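Local atomic coordinates of methylenetetrahydrofolate--tRNA-(uracil-5-)-methyltransferase trmFO (Thermus thermophilus, PDB entry 3G5Q), a protein that probably catalyses the folate- and FAD-dependent methylation of uridine 54 in tRNA to 5-methyluridine, drawing on NADH or NADPH as reductant. Residues A[2-7]-A[23-28]; A[184-189]-A[261-266]; A[319-324]-A[381-386]. All coordinates share one frame; numbering follows the deposited sequence.

In the fold
Contacts 1 and 2 both pair strands, but in different sheets on opposite sides of the chain's centre, centres about 43 Å apart. Contact 1 joins strands of the parallel sheet, with Val4 and Val27 on one face and Asn5 and Arg28 on the other, Arg3 reaching over from the loop before; contact 2 joins antiparallel strands in a more buried setting, an amide pair and a leucine pair on opposite faces. Contact 3, nearest the chain's centre, lacks sheet bonding: a turn packs its backbone and Glu321 on the Ala383 and Thr384 methyls, plus one leucine pair. It touches contact 2, where Asn386 N and Glu265 O probably share a hydrogen bond; contact 1 meets neither.

Contact 1: residues A[2-7]-A[23-28]; sequences ERVNVV and LGVPVR
Arg3 lies across Pro26 with one face of its guanidinium over Pro26 CB, which stands 3.7 Å from the plane near its centre. With CG anti to the backbone N (chi1 -171°) and a bend at chi3, the chain swings toward the second strand, and NH2 donates to Val27 O at 2.9 Å. That oxygen lies in the guanidinium plane, although the donor sits well above the carbonyl plane. Arg28 runs nearly perpendicular to Arg3 and lays one guanidinium face against it; Arg3 CD, offset toward the rim, lies 3.7 Å from Arg28 NH2. Glu115, which touches Arg28 and forms a weak, long ion pair with Arg3, probably tempers the like charges. Arg28 runs beside Asn5, and its NH1 donates to Asn5 OD1 at 2.7 Å; Asn5 ND2 bonds Thr129. A leucine in place of Arg3 would probably leave Val27 O without this side-chain donor and take the guanidinium cover from Pro26 CB. Beneath, Val4 CG2 meets Val25 CG1 and Val6 CG2 meets Val27 CG1, both at 3.8 Å, and Leu20 of helix 11-22 packs on all four valines. Val4 N to Pro26 O, Arg28 N to Val4 O and Val6 N to Arg28 O join the backbones in parallel register. This is the opening beta-alpha-beta unit of a Rossmann-type FAD-binding domain, whose glycine-rich turn follows strand 4-7.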
ATOM      1  N   GLU A   2      -3.030   3.850  30.545  1.00 42.95           N
ATOM      2  CA  GLU A   2      -3.252   2.458  30.201  1.00 33.19           C
ATOM      3  C   GLU A   2      -2.069   2.021  29.339  1.00 31.65           C
ATOM      4  O   GLU A   2      -1.591   2.794  28.510  1.00 30.71           O
ATOM      5  CB  GLU A   2      -4.560   2.328  29.426  1.00 40.25           C
ATOM      6  CG  GLU A   2      -5.119   0.918  29.339  1.00 50.85           C
ATOM      7  CD  GLU A   2      -6.385   0.862  28.502  1.00 52.33           C
ATOM      8  OE1 GLU A   2      -7.201   1.806  28.603  1.00 51.17           O
ATOM      9  OE2 GLU A   2      -6.558  -0.113  27.737  1.00 49.07           O
ATOM     10  N   ARG A   3      -1.574   0.804  29.546  1.00 27.20           N
ATOM     11  CA  ARG A   3      -0.496   0.294  28.713  1.00 29.54           C
ATOM     12  C   ARG A   3      -1.102  -0.177  27.400  1.00 24.93           C
ATOM     13  O   ARG A   3      -2.049  -0.954  27.402  1.00 19.43           O
ATOM     14  CB  ARG A   3       0.248  -0.858  29.396  1.00 23.71           C
ATOM     15  CG  ARG A   3       1.513  -1.281  28.649  1.00 24.31           C
ATOM     16  CD  ARG A   3       2.387  -2.254  29.448  1.00 26.03           C
ATOM     17  NE  ARG A   3       3.002  -1.608  30.602  1.00 28.83           N
ATOM     18  CZ  ARG A   3       4.227  -1.089  30.614  1.00 32.12           C
ATOM     19  NH1 ARG A   3       4.686  -0.512  31.716  1.00 30.56           N
ATOM     20  NH2 ARG A   3       4.993  -1.145  29.531  1.00 27.36           N
ATOM     21  N   VAL A   4      -0.572   0.308  26.284  1.00 19.69           N
ATOM     22  CA  VAL A   4      -1.093  -0.080  24.973  1.00 19.25           C
ATOM     23  C   VAL A   4      -0.356  -1.280  24.380  1.00 17.32           C
ATOM     24  O   VAL A   4       0.869  -1.335  24.414  1.00 16.03           O
ATOM     25  CB  VAL A   4      -1.021   1.075  23.981  1.00 17.45           C
ATOM     26  CG1 VAL A   4      -1.354   0.581  22.570  1.00 19.53           C
ATOM     27  CG2 VAL A   4      -1.961   2.200  24.415  1.00 22.81           C
ATOM     28  N   ASN A   5      -1.111  -2.235  23.837  1.00 17.80           N
ATOM     29  CA  ASN A   5      -0.517  -3.387  23.162  1.00 17.36           C
ATOM     30  C   ASN A   5      -0.112  -3.081  21.718  1.00 16.22           C
ATOM     31  O   ASN A   5      -0.846  -2.434  20.977  1.00 16.75           O
ATOM     32  CB  ASN A   5      -1.476  -4.584  23.173  1.00 19.84           C
ATOM     33  CG  ASN A   5      -1.977  -4.925  24.567  1.00 21.92           C
ATOM     34  OD1 ASN A   5      -1.195  -5.241  25.461  1.00 21.22           O
ATOM     35  ND2 ASN A   5      -3.290  -4.876  24.751  1.00 19.16           N
ATOM     36  N   VAL A   6       1.064  -3.553  21.327  1.00 16.74           N
ATOM     37  CA  VAL A   6       1.488  -3.497  19.935  1.00 13.17           C
ATOM     38  C   VAL A   6       1.909  -4.909  19.547  1.00 18.30           C
ATOM     39  O   VAL A   6       2.815  -5.484  20.148  1.00 17.47           O
ATOM     40  CB  VAL A   6       2.644  -2.508  19.719  1.00 18.04           C
ATOM     41  CG1 VAL A   6       3.120  -2.549  18.265  1.00 14.34           C
ATOM     42  CG2 VAL A   6       2.224  -1.074  20.106  1.00 14.56           C
ATOM     43  N   VAL A   7       1.215  -5.492  18.579  1.00 13.95           N
ATOM     44  CA  VAL A   7       1.483  -6.871  18.208  1.00 14.71           C
ATOM     45  C   VAL A   7       2.302  -6.924  16.922  1.00 17.53           C
ATOM     46  O   VAL A   7       1.800  -6.608  15.841  1.00 15.12           O
ATOM     47  CB  VAL A   7       0.182  -7.686  18.032  1.00 13.90           C
ATOM     48  CG1 VAL A   7       0.502  -9.140  17.780  1.00  9.83           C
ATOM     49  CG2 VAL A   7      -0.713  -7.549  19.278  1.00 17.19           C
ATOM     50  N   LEU A  23       5.067   9.837  23.288  1.00 19.39           N
ATOM     51  CA  LEU A  23       3.968  10.571  23.903  1.00 20.80           C
ATOM     52  C   LEU A  23       3.733  10.136  25.351  1.00 24.40           C
ATOM     53  O   LEU A  23       2.696  10.432  25.943  1.00 25.93           O
ATOM     54  CB  LEU A  23       2.698  10.436  23.060  1.00 22.12           C
ATOM     55  CG  LEU A  23       2.816  11.049  21.657  1.00 21.35           C
ATOM     56  CD1 LEU A  23       1.686  10.594  20.753  1.00 17.05           C
ATOM     57  CD2 LEU A  23       2.878  12.572  21.724  1.00 21.98           C
ATOM     58  N   GLY A  24       4.711   9.435  25.915  1.00 20.01           N
ATOM     59  CA  GLY A  24       4.662   9.036  27.308  1.00 19.52           C
ATOM     60  C   GLY A  24       3.650   7.946  27.602  1.00 29.47           C
ATOM     61  O   GLY A  24       3.283   7.738  28.756  1.00 19.64           O
ATOM     62  N   VAL A  25       3.200   7.237  26.569  1.00 21.90           N
ATOM     63  CA  VAL A  25       2.284   6.123  26.783  1.00 22.73           C
ATOM     64  C   VAL A  25       3.049   4.803  26.830  1.00 24.83           C
ATOM     65  O   VAL A  25       3.831   4.493  25.923  1.00 20.32           O
ATOM     66  CB  VAL A  25       1.183   6.069  25.712  1.00 21.58           C
ATOM     67  CG1 VAL A  25       0.277   4.863  25.945  1.00 23.63           C
ATOM     68  CG2 VAL A  25       0.374   7.355  25.738  1.00 23.27           C
ATOM     69  N   PRO A  26       2.827   4.024  27.899  1.00 25.41           N
ATOM     70  CA  PRO A  26       3.524   2.749  28.108  1.00 25.29           C
ATOM     71  C   PRO A  26       3.057   1.723  27.086  1.00 19.33           C
ATOM     72  O   PRO A  26       1.891   1.752  26.693  1.00 19.96           O
ATOM     73  CB  PRO A  26       3.080   2.315  29.513  1.00 24.38           C
ATOM     74  CG  PRO A  26       2.292   3.459  30.086  1.00 27.93           C
ATOM     75  CD  PRO A  26       1.826   4.296  28.943  1.00 27.42           C
ATOM     76  N   VAL A  27       3.949   0.825  26.680  1.00 22.24           N
ATOM     77  CA  VAL A  27       3.653  -0.125  25.611  1.00 20.13           C
ATOM     78  C   VAL A  27       3.954  -1.549  26.034  1.00 19.86           C
ATOM     79  O   VAL A  27       4.935  -1.806  26.731  1.00 24.16           O
ATOM     80  CB  VAL A  27       4.492   0.177  24.336  1.00 20.50           C
ATOM     81  CG1 VAL A  27       4.304  -0.925  23.272  1.00 16.20           C
ATOM     82  CG2 VAL A  27       4.160   1.544  23.768  1.00 20.22           C
ATOM     83  N   ARG A  28       3.108  -2.480  25.611  1.00 19.34           N
ATOM     84  CA  ARG A  28       3.445  -3.889  25.685  1.00 17.19           C
ATOM     85  C   ARG A  28       3.621  -4.405  24.254  1.00 22.12           C
ATOM     86  O   ARG A  28       2.646  -4.542  23.517  1.00 15.78           O
ATOM     87  CB  ARG A  28       2.349  -4.675  26.399  1.00 22.00           C
ATOM     88  CG  ARG A  28       2.715  -6.120  26.645  1.00 26.88           C
ATOM     89  CD  ARG A  28       1.587  -6.849  27.356  1.00 26.65           C
ATOM     90  NE  ARG A  28       1.309  -6.317  28.690  1.00 33.23           N
ATOM     91  CZ  ARG A  28       0.304  -5.492  28.989  1.00 41.09           C
ATOM     92  NH1 ARG A  28      -0.534  -5.058  28.048  1.00 35.05           N
ATOM     93  NH2 ARG A  28       0.142  -5.083  30.242  1.00 40.80           N
TER

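Contact 2: residues A[184-189]-A[261-266]; sequences ADYLNC and QLRQED
Asn188 and Gln261 face each other as a non-hydrogen-bonded antiparallel pair, side chains alongside. Gln261 NE2 donates to Asn188 OD1 at 2.8 Å, the bond lying in the carbonyl plane of the asparagine and close to the amide plane of the glutamine. Asn188 places CG beside its backbone N (chi1 -56°), which brings OD1 across to the partner strand. Asn188 ND2 bonds Phe175 O and Ala177 O, and Gln261 OE1 accepts from Gln182. On the other face, Leu187 CB meets Leu262 CB at 4.1 Å, while Leu262 CD1 reaches Cys189 SG at 3.4 Å, and the two leucine backbones exchange a pair of hydrogen bonds. Tyr186 turns its ring edge to Leu262 O and lays CE1 3.3 Å from Arg263 CB. Arg263 CG sits between its backbone N and carbonyl carbon (chi1 84°), with CB facing Tyr186 while the extended chain leads away, its guanidinium plane only 17° from that of the ring. The far end grips Glu265 side-on in a salt bridge, NE meeting OE2 at 2.8 Å from above the carboxylate plane and NH2 using the syn lone pair of OE1; NH2 also bonds Glu388 O. A water bridges Asp185 O and Gln264 N. In the six-stranded antiparallel sheet, strand 175-176 flanks strand 187-191, strand 271-274 flanks strand 258-264, and Tyr381 of helix 374-384 packs against Glu265 and Asp266.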
ATOM      1  N   ALA A 184     -22.149  -0.340 -15.054  1.00 60.07           N
ATOM      2  CA  ALA A 184     -22.000   0.406 -16.304  1.00 57.99           C
ATOM      3  C   ALA A 184     -20.848   1.409 -16.258  1.00 53.16           C
ATOM      4  O   ALA A 184     -20.722   2.266 -17.133  1.00 47.32           O
ATOM      5  CB  ALA A 184     -23.303   1.114 -16.656  1.00 51.32           C
ATOM      6  N   ASP A 185     -20.002   1.298 -15.241  1.00 49.89           N
ATOM      7  CA  ASP A 185     -18.974   2.307 -15.017  1.00 46.33           C
ATOM      8  C   ASP A 185     -17.537   1.840 -15.282  1.00 40.01           C
ATOM      9  O   ASP A 185     -16.590   2.531 -14.907  1.00 44.07           O
ATOM     10  CB  ASP A 185     -19.097   2.897 -13.607  1.00 51.98           C
ATOM     11  CG  ASP A 185     -19.176   1.830 -12.529  1.00 59.61           C
ATOM     12  OD1 ASP A 185     -19.221   0.631 -12.879  1.00 58.79           O
ATOM     13  OD2 ASP A 185     -19.193   2.191 -11.332  1.00 67.36           O
ATOM     14  N   TYR A 186     -17.368   0.688 -15.923  1.00 30.74           N
ATOM     15  CA  TYR A 186     -16.039   0.274 -16.378  1.00 29.76           C
ATOM     16  C   TYR A 186     -15.617   1.120 -17.581  1.00 25.20           C
ATOM     17  O   TYR A 186     -16.455   1.563 -18.358  1.00 26.57           O
ATOM     18  CB  TYR A 186     -16.014  -1.209 -16.770  1.00 31.84           C
ATOM     19  CG  TYR A 186     -16.025  -2.192 -15.613  1.00 38.45           C
ATOM     20  CD1 TYR A 186     -14.890  -2.404 -14.843  1.00 36.05           C
ATOM     21  CD2 TYR A 186     -17.164  -2.926 -15.309  1.00 49.87           C
ATOM     22  CE1 TYR A 186     -14.893  -3.304 -13.790  1.00 34.44           C
ATOM     23  CE2 TYR A 186     -17.174  -3.829 -14.259  1.00 56.09           C
ATOM     24  CZ  TYR A 186     -16.033  -4.012 -13.506  1.00 51.13           C
ATOM     25  OH  TYR A 186     -16.028  -4.909 -12.461  1.00 62.32           O
ATOM     26  N   LEU A 187     -14.319   1.345 -17.730  1.00 24.35           N
ATOM     27  CA  LEU A 187     -13.796   1.932 -18.948  1.00 20.71           C
ATOM     28  C   LEU A 187     -13.364   0.787 -19.858  1.00 26.41           C
ATOM     29  O   LEU A 187     -12.714  -0.151 -19.404  1.00 28.36           O
ATOM     30  CB  LEU A 187     -12.602   2.833 -18.640  1.00 24.11           C
ATOM     31  CG  LEU A 187     -12.819   4.347 -18.630  1.00 35.59           C
ATOM     32  CD1 LEU A 187     -11.476   5.050 -18.508  1.00 27.59           C
ATOM     33  CD2 LEU A 187     -13.553   4.819 -19.889  1.00 25.67           C
ATOM     34  N   ASN A 188     -13.723   0.844 -21.134  1.00 21.70           N
ATOM     35  CA  ASN A 188     -13.338  -0.225 -22.056  1.00 21.67           C
ATOM     36  C   ASN A 188     -12.407   0.236 -23.169  1.00 26.20           C
ATOM     37  O   ASN A 188     -12.656   1.248 -23.829  1.00 24.43           O
ATOM     38  CB  ASN A 188     -14.571  -0.923 -22.643  1.00 21.66           C
ATOM     39  CG  ASN A 188     -15.496  -1.462 -21.573  1.00 30.62           C
ATOM     40  OD1 ASN A 188     -15.392  -2.622 -21.173  1.00 28.90           O
ATOM     41  ND2 ASN A 188     -16.411  -0.617 -21.100  1.00 26.76           N
ATOM     42  N   CYS A 189     -11.331  -0.520 -23.363  1.00 25.94           N
ATOM     43  CA  CYS A 189     -10.352  -0.257 -24.411  1.00 23.00           C
ATOM     44  C   CYS A 189     -10.489  -1.339 -25.464  1.00 24.11           C
ATOM     45  O   CYS A 189      -9.995  -2.446 -25.272  1.00 24.16           O
ATOM     46  CB  CYS A 189      -8.933  -0.295 -23.839  1.00 23.42           C
ATOM     47  SG  CYS A 189      -8.664   0.811 -22.444  1.00 20.97           S
ATOM     48  N   GLN A 261     -10.664  -3.940 -19.904  1.00 15.32           N
ATOM     49  CA  GLN A 261     -11.517  -3.115 -19.076  1.00 17.56           C
ATOM     50  C   GLN A 261     -10.728  -2.498 -17.935  1.00 19.64           C
ATOM     51  O   GLN A 261      -9.785  -3.101 -17.417  1.00 18.05           O
ATOM     52  CB  GLN A 261     -12.659  -3.949 -18.496  1.00 16.08           C
ATOM     53  CG  GLN A 261     -13.598  -4.522 -19.537  1.00 25.15           C
ATOM     54  CD  GLN A 261     -14.840  -5.107 -18.908  1.00 31.83           C
ATOM     55  OE1 GLN A 261     -14.767  -6.077 -18.147  1.00 30.25           O
ATOM     56  NE2 GLN A 261     -15.991  -4.520 -19.216  1.00 26.78           N
ATOM     57  N   LEU A 262     -11.132  -1.302 -17.532  1.00 14.72           N
ATOM     58  CA  LEU A 262     -10.543  -0.654 -16.368  1.00 18.18           C
ATOM     59  C   LEU A 262     -11.613  -0.302 -15.336  1.00 21.90           C
ATOM     60  O   LEU A 262     -12.724   0.100 -15.682  1.00 16.91           O
ATOM     61  CB  LEU A 262      -9.772   0.600 -16.775  1.00 17.76           C
ATOM     62  CG  LEU A 262      -8.589   0.358 -17.719  1.00 24.40           C
ATOM     63  CD1 LEU A 262      -8.969   0.792 -19.104  1.00 25.44           C
ATOM     64  CD2 LEU A 262      -7.385   1.138 -17.246  1.00 23.03           C
ATOM     65  N   ARG A 263     -11.281  -0.454 -14.061  1.00 18.14           N
ATOM     66  CA  ARG A 263     -12.229  -0.074 -13.034  1.00 18.38           C
ATOM     67  C   ARG A 263     -11.609   0.906 -12.058  1.00 20.05           C
ATOM     68  O   ARG A 263     -10.423   0.828 -11.749  1.00 18.62           O
ATOM     69  CB  ARG A 263     -12.776  -1.302 -12.300  1.00 22.87           C
ATOM     70  CG  ARG A 263     -11.887  -1.787 -11.197  1.00 26.42           C
ATOM     71  CD  ARG A 263     -12.597  -2.770 -10.267  1.00 21.68           C
ATOM     72  NE  ARG A 263     -11.796  -2.925  -9.058  1.00 23.09           N
ATOM     73  CZ  ARG A 263     -12.091  -3.728  -8.041  1.00 22.65           C
ATOM     74  NH1 ARG A 263     -13.177  -4.486  -8.069  1.00 20.96           N
ATOM     75  NH2 ARG A 263     -11.288  -3.766  -6.989  1.00 19.60           N
ATOM     76  N   GLN A 264     -12.432   1.824 -11.569  1.00 15.52           N
ATOM     77  CA  GLN A 264     -11.984   2.842 -10.641  1.00 17.24           C
ATOM     78  C   GLN A 264     -11.636   2.205  -9.299  1.00 18.53           C
ATOM     79  O   GLN A 264     -12.415   1.414  -8.758  1.00 13.98           O
ATOM     80  CB  GLN A 264     -13.078   3.898 -10.477  1.00 21.79           C
ATOM     81  CG  GLN A 264     -12.774   5.012  -9.483  1.00 17.94           C
ATOM     82  CD  GLN A 264     -13.931   5.978  -9.366  1.00 24.94           C
ATOM     83  OE1 GLN A 264     -14.065   6.705  -8.373  1.00 24.16           O
ATOM     84  NE2 GLN A 264     -14.789   5.982 -10.376  1.00 21.10           N
ATOM     85  N   GLU A 265     -10.456   2.536  -8.778  1.00 16.41           N
ATOM     86  CA  GLU A 265      -9.995   1.970  -7.513  1.00 14.75           C
ATOM     87  C   GLU A 265     -10.111   2.948  -6.344  1.00 20.47           C
ATOM     88  O   GLU A 265     -10.506   2.557  -5.256  1.00 17.91           O
ATOM     89  CB  GLU A 265      -8.556   1.451  -7.629  1.00 14.41           C
ATOM     90  CG  GLU A 265      -8.381   0.297  -8.619  1.00 10.63           C
ATOM     91  CD  GLU A 265      -9.138  -0.961  -8.207  1.00 18.22           C
ATOM     92  OE1 GLU A 265      -9.686  -0.990  -7.091  1.00 16.77           O
ATOM     93  OE2 GLU A 265      -9.190  -1.923  -9.001  1.00 19.31           O
ATOM     94  N   ASP A 266      -9.764   4.215  -6.552  1.00 17.14           N
ATOM     95  CA  ASP A 266      -9.824   5.171  -5.453  1.00 18.16           C
ATOM     96  C   ASP A 266     -11.130   5.946  -5.463  1.00 19.88           C
ATOM     97  O   ASP A 266     -11.758   6.125  -6.508  1.00 22.84           O
ATOM     98  CB  ASP A 266      -8.663   6.164  -5.509  1.00 14.45           C
ATOM     99  CG  ASP A 266      -8.653   6.986  -6.798  1.00 21.05           C
ATOM    100  OD1 ASP A 266      -9.118   6.474  -7.841  1.00 18.42           O
ATOM    101  OD2 ASP A 266      -8.169   8.140  -6.773  1.00 23.76           O
TER
HETATM  102  O   HOH W   1     -15.336   1.771 -12.340  1.00 25.30           O

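Contact 3: residues A[319-324]-A[381-386]; sequences LGETLE and YLATAN
Ala383 presses its methyl into the turn made by residues 320-323, where CB lies 3.4 Å from Glu321 N and 3.5 Å from Gly320 C. The same methyl is flanked by the side chain of Glu321, whose CD approaches Ala383 CB at 3.6 Å. A bend at chi2 (85°) folds the glutamate back toward the helix and carries OE1 to Thr384 CG2 at 3.5 Å, the glutamate end passing athwart the threonine. This is packing of a carboxylate oxygen on a methyl group; the hydroxyl of Thr384 is turned instead to the helix backbone and bonded to Arg380 O. Deeper in, Leu323 CD2 and Leu382 CD1 meet at 3.8 Å as their chains slant past one another. Leu323 also touches Val379 one turn earlier in the helix and Thr349 and Leu352 of helix 343-361, wedged between two helices. Leu382 in turn rests on Ala315 of helix 315-318.

Several bonds within the loop define its shape. Leu323 N to Gly320 O, 2.8 Å, closes a type I beta turn, Gly320 N bonds Glu324 O, and Thr322 OG1 accepts from Glu324 N in an ST turn. Thr322 O is bonded by Asn356, Leu319 O by Arg326, and the Leu323 backbone by that of Ala333 in strand 331-333. The arrangement is a beta turn seated by van der Waals packing against the C-terminal end of a helix, joining the loop before this strand of the parallel sheet of the FAD-binding domain to helix 374-384, with the Leu382 side chain about 11 Å from the bound FAD.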
ATOM      1  N   LEU A 319     -11.291  -0.477   8.076  1.00 12.17           N
ATOM      2  CA  LEU A 319     -10.525   0.549   8.757  1.00 12.45           C
ATOM      3  C   LEU A 319     -10.984   1.953   8.398  1.00 15.67           C
ATOM      4  O   LEU A 319     -11.562   2.189   7.329  1.00 15.06           O
ATOM      5  CB  LEU A 319      -9.031   0.409   8.413  1.00 13.15           C
ATOM      6  CG  LEU A 319      -8.342  -0.916   8.743  1.00 20.28           C
ATOM      7  CD1 LEU A 319      -6.908  -0.943   8.190  1.00 16.34           C
ATOM      8  CD2 LEU A 319      -8.349  -1.149  10.242  1.00 10.83           C
ATOM      9  N   GLY A 320     -10.690   2.894   9.288  1.00 14.76           N
ATOM     10  CA  GLY A 320     -10.864   4.303   8.986  1.00 12.57           C
ATOM     11  C   GLY A 320      -9.535   4.900   8.563  1.00 16.90           C
ATOM     12  O   GLY A 320      -8.504   4.225   8.641  1.00 13.62           O
ATOM     13  N   GLU A 321      -9.557   6.157   8.113  1.00 15.44           N
ATOM     14  CA  GLU A 321      -8.340   6.885   7.730  1.00 11.75           C
ATOM     15  C   GLU A 321      -7.379   7.023   8.910  1.00 13.65           C
ATOM     16  O   GLU A 321      -6.188   7.274   8.743  1.00 18.11           O
ATOM     17  CB  GLU A 321      -8.698   8.294   7.227  1.00 15.05           C
ATOM     18  CG  GLU A 321      -9.458   8.330   5.895  1.00 23.26           C
ATOM     19  CD  GLU A 321     -10.975   8.167   6.057  1.00 32.31           C
ATOM     20  OE1 GLU A 321     -11.704   8.361   5.060  1.00 36.16           O
ATOM     21  OE2 GLU A 321     -11.441   7.855   7.174  1.00 22.46           O
ATOM     22  N   THR A 322      -7.919   6.891  10.109  1.00 13.56           N
ATOM     23  CA  THR A 322      -7.142   6.961  11.337  1.00 13.61           C
ATOM     24  C   THR A 322      -6.413   5.637  11.593  1.00 15.39           C
ATOM     25  O   THR A 322      -5.560   5.538  12.484  1.00 14.81           O
ATOM     26  CB  THR A 322      -8.104   7.191  12.492  1.00 14.15           C
ATOM     27  OG1 THR A 322      -9.090   6.154  12.460  1.00 14.06           O
ATOM     28  CG2 THR A 322      -8.814   8.546  12.335  1.00 10.96           C
ATOM     29  N   LEU A 323      -6.761   4.626  10.799  1.00 13.24           N
ATOM     30  CA  LEU A 323      -6.267   3.252  10.966  1.00 14.75           C
ATOM     31  C   LEU A 323      -6.900   2.513  12.147  1.00 13.96           C
ATOM     32  O   LEU A 323      -6.531   1.383  12.452  1.00 11.35           O
ATOM     33  CB  LEU A 323      -4.738   3.193  11.043  1.00 13.14           C
ATOM     34  CG  LEU A 323      -4.056   3.697   9.771  1.00 11.85           C
ATOM     35  CD1 LEU A 323      -2.549   3.696   9.936  1.00 11.04           C
ATOM     36  CD2 LEU A 323      -4.489   2.866   8.551  1.00 10.71           C
ATOM     37  N   GLU A 324      -7.845   3.163  12.811  1.00 12.62           N
ATOM     38  CA  GLU A 324      -8.671   2.502  13.808  1.00 13.52           C
ATOM     39  C   GLU A 324      -9.735   1.672  13.101  1.00 13.35           C
ATOM     40  O   GLU A 324     -10.320   2.119  12.103  1.00 13.46           O
ATOM     41  CB  GLU A 324      -9.368   3.546  14.683  1.00 13.85           C
ATOM     42  CG  GLU A 324     -10.047   2.958  15.928  1.00 16.14           C
ATOM     43  CD  GLU A 324     -10.628   4.041  16.819  1.00 17.18           C
ATOM     44  OE1 GLU A 324     -10.808   5.181  16.332  1.00 18.69           O
ATOM     45  OE2 GLU A 324     -10.905   3.751  17.997  1.00 17.15           O
ATOM     46  N   TYR A 381      -6.808   6.237   0.957  1.00 14.35           N
ATOM     47  CA  TYR A 381      -7.013   5.150   0.021  1.00 17.64           C
ATOM     48  C   TYR A 381      -7.362   3.846   0.750  1.00 18.44           C
ATOM     49  O   TYR A 381      -8.300   3.160   0.366  1.00 16.22           O
ATOM     50  CB  TYR A 381      -5.783   4.975  -0.862  1.00 11.84           C
ATOM     51  CG  TYR A 381      -5.948   3.928  -1.918  1.00 13.12           C
ATOM     52  CD1 TYR A 381      -6.366   4.266  -3.203  1.00 12.42           C
ATOM     53  CD2 TYR A 381      -5.680   2.593  -1.643  1.00 13.81           C
ATOM     54  CE1 TYR A 381      -6.512   3.289  -4.182  1.00 12.98           C
ATOM     55  CE2 TYR A 381      -5.823   1.614  -2.615  1.00 11.32           C
ATOM     56  CZ  TYR A 381      -6.239   1.968  -3.878  1.00 12.68           C
ATOM     57  OH  TYR A 381      -6.372   0.994  -4.849  1.00 11.41           O
ATOM     58  N   LEU A 382      -6.605   3.508   1.790  1.00 13.29           N
ATOM     59  CA  LEU A 382      -6.915   2.331   2.606  1.00 14.02           C
ATOM     60  C   LEU A 382      -8.365   2.369   3.085  1.00 17.21           C
ATOM     61  O   LEU A 382      -9.063   1.363   3.035  1.00 17.42           O
ATOM     62  CB  LEU A 382      -5.983   2.225   3.823  1.00 10.76           C
ATOM     63  CG  LEU A 382      -4.477   2.039   3.577  1.00 12.65           C
ATOM     64  CD1 LEU A 382      -3.740   1.977   4.906  1.00 13.39           C
ATOM     65  CD2 LEU A 382      -4.194   0.780   2.754  1.00 15.28           C
ATOM     66  N   ALA A 383      -8.819   3.535   3.539  1.00 13.47           N
ATOM     67  CA  ALA A 383     -10.146   3.628   4.138  1.00 16.19           C
ATOM     68  C   ALA A 383     -11.290   3.661   3.135  1.00 12.48           C
ATOM     69  O   ALA A 383     -12.397   3.246   3.456  1.00 17.55           O
ATOM     70  CB  ALA A 383     -10.235   4.812   5.089  1.00 14.41           C
ATOM     71  N   THR A 384     -11.027   4.104   1.909  1.00 16.30           N
ATOM     72  CA  THR A 384     -12.124   4.398   0.980  1.00 15.88           C
ATOM     73  C   THR A 384     -11.964   3.817  -0.426  1.00 18.87           C
ATOM     74  O   THR A 384     -12.761   4.121  -1.321  1.00 17.94           O
ATOM     75  CB  THR A 384     -12.328   5.927   0.848  1.00 19.50           C
ATOM     76  OG1 THR A 384     -11.135   6.527   0.316  1.00 18.07           O
ATOM     77  CG2 THR A 384     -12.635   6.555   2.214  1.00 19.91           C
ATOM     78  N   ALA A 385     -10.942   2.995  -0.641  1.00 13.88           N
ATOM     79  CA  ALA A 385     -10.739   2.422  -1.971  1.00 15.87           C
ATOM     80  C   ALA A 385     -11.866   1.438  -2.269  1.00 18.30           C
ATOM     81  O   ALA A 385     -12.619   1.059  -1.371  1.00 16.24           O
ATOM     82  CB  ALA A 385      -9.370   1.731  -2.061  1.00 13.09           C
ATOM     83  N   ASN A 386     -11.989   1.039  -3.529  1.00 17.54           N
ATOM     84  CA  ASN A 386     -12.939   0.007  -3.933  1.00 15.38           C
ATOM     85  C   ASN A 386     -12.734  -1.283  -3.112  1.00 16.75           C
ATOM     86  O   ASN A 386     -11.681  -1.908  -3.182  1.00 13.53           O
ATOM     87  CB  ASN A 386     -12.779  -0.267  -5.438  1.00 17.79           C
ATOM     88  CG  ASN A 386     -13.902  -1.121  -6.015  1.00 20.86           C
ATOM     89  OD1 ASN A 386     -14.491  -1.946  -5.323  1.00 17.71           O
ATOM     90  ND2 ASN A 386     -14.195  -0.925  -7.297  1.00 18.02           N
TER